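Local coordinates for protein tumor necrosis factor receptor superfamily member 16 (PDB 4F42) that serves as a low-affinity neurotrophin receptor, its intracellular death domain probably passing the signal on inside the cell through protein-protein interactions, at residues T24-A29 against H38-T43. Numbering follows the deposited sequence.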
loop_
_atom_site.group_PDB
_atom_site.type_symbol
_atom_site.label_atom_id
_atom_site.label_comp_id
_atom_site.label_asym_id
_atom_site.label_seq_id
_atom_site.Cartn_x
_atom_site.Cartn_y
_atom_site.Cartn_z
ATOM N N THR A 24 1.173 0.971 9.723
ATOM C CA THR A 24 1.115 1.906 8.599
ATOM C C THR A 24 0.189 1.414 7.472
ATOM O O THR A 24 -0.538 2.211 6.867
ATOM C CB THR A 24 2.523 2.239 8.065
ATOM O OG1 THR A 24 3.400 2.501 9.169
ATOM C CG2 THR A 24 2.479 3.468 7.187
ATOM N N TRP A 25 0.191 0.104 7.218
ATOM C CA TRP A 25 -0.672 -0.478 6.185
ATOM C C TRP A 25 -2.156 -0.262 6.499
ATOM O O TRP A 25 -2.960 -0.027 5.592
ATOM C CB TRP A 25 -0.362 -1.965 5.966
ATOM C CG TRP A 25 -0.775 -2.864 7.090
ATOM C CD1 TRP A 25 -0.080 -3.114 8.235
ATOM C CD2 TRP A 25 -1.985 -3.633 7.179
ATOM N NE1 TRP A 25 -0.774 -3.989 9.029
ATOM C CE2 TRP A 25 -1.945 -4.329 8.403
ATOM C CE3 TRP A 25 -3.094 -3.807 6.337
ATOM C CZ2 TRP A 25 -2.973 -5.182 8.813
ATOM C CZ3 TRP A 25 -4.115 -4.650 6.748
ATOM C CH2 TRP A 25 -4.048 -5.325 7.975
ATOM N N ARG A 26 -2.505 -0.333 7.782
ATOM C CA ARG A 26 -3.872 -0.031 8.231
ATOM C C ARG A 26 -4.257 1.428 7.945
ATOM O O ARG A 26 -5.335 1.699 7.425
ATOM C CB ARG A 26 -4.050 -0.367 9.717
ATOM C CG ARG A 26 -3.680 -1.815 10.080
ATOM C CD ARG A 26 -3.982 -2.142 11.539
ATOM N NE ARG A 26 -5.403 -1.922 11.813
ATOM C CZ ARG A 26 -6.328 -2.882 11.856
ATOM N NH1 ARG A 26 -5.994 -4.159 11.677
ATOM N NH2 ARG A 26 -7.592 -2.560 12.093
ATOM N N HIS A 27 -3.364 2.357 8.266
ATOM C CA HIS A 27 -3.606 3.781 8.027
ATOM C C HIS A 27 -3.796 4.030 6.531
ATOM O O HIS A 27 -4.733 4.717 6.117
ATOM C CB HIS A 27 -2.459 4.640 8.592
ATOM C CG HIS A 27 -2.041 4.256 9.983
ATOM N ND1 HIS A 27 -0.737 4.347 10.421
ATOM C CD2 HIS A 27 -2.752 3.756 11.024
ATOM C CE1 HIS A 27 -0.667 3.938 11.677
ATOM N NE2 HIS A 27 -1.877 3.577 12.066
ATOM N N LEU A 28 -2.913 3.432 5.732
ATOM C CA LEU A 28 -2.974 3.536 4.273
ATOM C C LEU A 28 -4.256 2.939 3.705
ATOM O O LEU A 28 -4.912 3.552 2.860
ATOM C CB LEU A 28 -1.751 2.872 3.641
ATOM C CG LEU A 28 -1.713 2.699 2.129
ATOM C CD1 LEU A 28 -1.642 4.053 1.447
ATOM C CD2 LEU A 28 -0.513 1.856 1.760
ATOM N N ALA A 29 -4.611 1.744 4.169
ATOM C CA ALA A 29 -5.823 1.090 3.715
ATOM C C ALA A 29 -7.042 1.982 3.960
ATOM O O ALA A 29 -7.895 2.114 3.087
ATOM C CB ALA A 29 -5.985 -0.238 4.382
ATOM N N HIS A 38 -13.064 -4.691 7.029
ATOM C CA HIS A 38 -12.412 -5.128 5.795
ATOM C C HIS A 38 -10.890 -5.201 6.031
ATOM O O HIS A 38 -10.258 -6.214 5.707
ATOM C CB HIS A 38 -12.756 -4.164 4.658
ATOM C CG HIS A 38 -12.574 -4.725 3.281
ATOM N ND1 HIS A 38 -11.778 -5.819 3.009
ATOM C CD2 HIS A 38 -13.054 -4.304 2.083
ATOM C CE1 HIS A 38 -11.800 -6.062 1.708
ATOM N NE2 HIS A 38 -12.564 -5.154 1.124
ATOM N N ILE A 39 -10.318 -4.142 6.610
ATOM C CA ILE A 39 -8.897 -4.126 7.001
ATOM C C ILE A 39 -8.576 -5.283 7.950
ATOM O O ILE A 39 -7.631 -6.037 7.715
ATOM C CB ILE A 39 -8.483 -2.780 7.658
ATOM C CG1 ILE A 39 -8.789 -1.612 6.719
ATOM C CG2 ILE A 39 -7.007 -2.792 8.035
ATOM C CD1 ILE A 39 -8.513 -0.239 7.297
ATOM N N ASP A 40 -9.365 -5.421 9.013
ATOM C CA ASP A 40 -9.213 -6.525 9.958
ATOM C C ASP A 40 -9.230 -7.895 9.265
ATOM O O ASP A 40 -8.572 -8.815 9.726
ATOM C CB ASP A 40 -10.301 -6.489 11.043
ATOM C CG ASP A 40 -10.130 -5.339 12.034
ATOM O OD1 ASP A 40 -9.001 -4.816 12.196
ATOM O OD2 ASP A 40 -11.146 -4.964 12.663
ATOM N N SER A 41 -9.959 -8.022 8.156
ATOM C CA SER A 41 -10.007 -9.273 7.404
ATOM C C SER A 41 -8.646 -9.685 6.838
ATOM O O SER A 41 -8.419 -10.876 6.580
ATOM C CB SER A 41 -11.036 -9.198 6.276
ATOM O OG SER A 41 -10.450 -8.740 5.063
ATOM N N PHE A 42 -7.746 -8.716 6.642
ATOM C CA PHE A 42 -6.431 -9.005 6.043
ATOM C C PHE A 42 -5.436 -9.464 7.086
ATOM O O PHE A 42 -4.376 -9.985 6.747
ATOM C CB PHE A 42 -5.866 -7.800 5.275
ATOM C CG PHE A 42 -6.558 -7.526 3.966
ATOM C CD1 PHE A 42 -6.387 -8.372 2.879
ATOM C CD2 PHE A 42 -7.370 -6.412 3.818
ATOM C CE1 PHE A 42 -7.040 -8.126 1.660
ATOM C CE2 PHE A 42 -8.013 -6.150 2.605
ATOM C CZ PHE A 42 -7.851 -7.010 1.529
ATOM N N THR A 43 -5.779 -9.271 8.356
ATOM C CA THR A 43 -4.907 -9.679 9.450
ATOM C C THR A 43 -4.810 -11.200 9.550
ATOM O O THR A 43 -3.917 -11.723 10.208
ATOM C CB THR A 43 -5.361 -9.108 10.809
ATOM O OG1 THR A 43 -6.597 -9.716 11.211
ATOM C CG2 THR A 43 -5.515 -7.588 10.732
#
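Two consecutive helices of the death-domain bundle, 24-32 and 36-41, meet here through Trp-25, Arg-26 and Ala-29 on the first and Ile-39, Asp-40 and Thr-43 from 38-43. Ile-39 is the apolar centre. Its CG2 reaches CZ3 of the Trp-25 six-membered ring at 3.7 Å, while CD1 rests on the methyl of Ala-29, 3.9 Å from CB. With chi1 of Trp-25 at 71°, CG lies between the backbone N and the carbonyl carbon, and the indole projects off the helix so that its six-membered ring borders 38-43; there the CG2 methyl of Thr-43 meets the ring edge in plane, 3.9 Å from CH2. Arg-26 covers this core on the outer side. Its CG sits over one face of the Trp-25 indole, and a bend at chi3 (58°) carries the guanidinium across Ile-39 CG2, which lies 3.9 Å above the plane of the group. The charged end forms a salt bridge to one carboxylate oxygen: NH2 of Arg-26 is 2.7 Å from OD1 of Asp-40, on the syn side but tilted out of the carboxylate plane, with an N-H...O angle of 160°, and NH1 adds a weak bond to the same oxygen. Replacing Arg-26 by an alanine would probably leave Asp-40 without this charge partner and strip the guanidinium from one side of Ile-39 CG2. On the inner side, Trp-25 continues onto Pro-48 and Val-49, and Ala-29 onto Leu-52, tying the pair to helix 48-56. An aromatic and aliphatic core bordered by an ion pair thus joins sequence-adjacent helices within the six-helix death-domain fold.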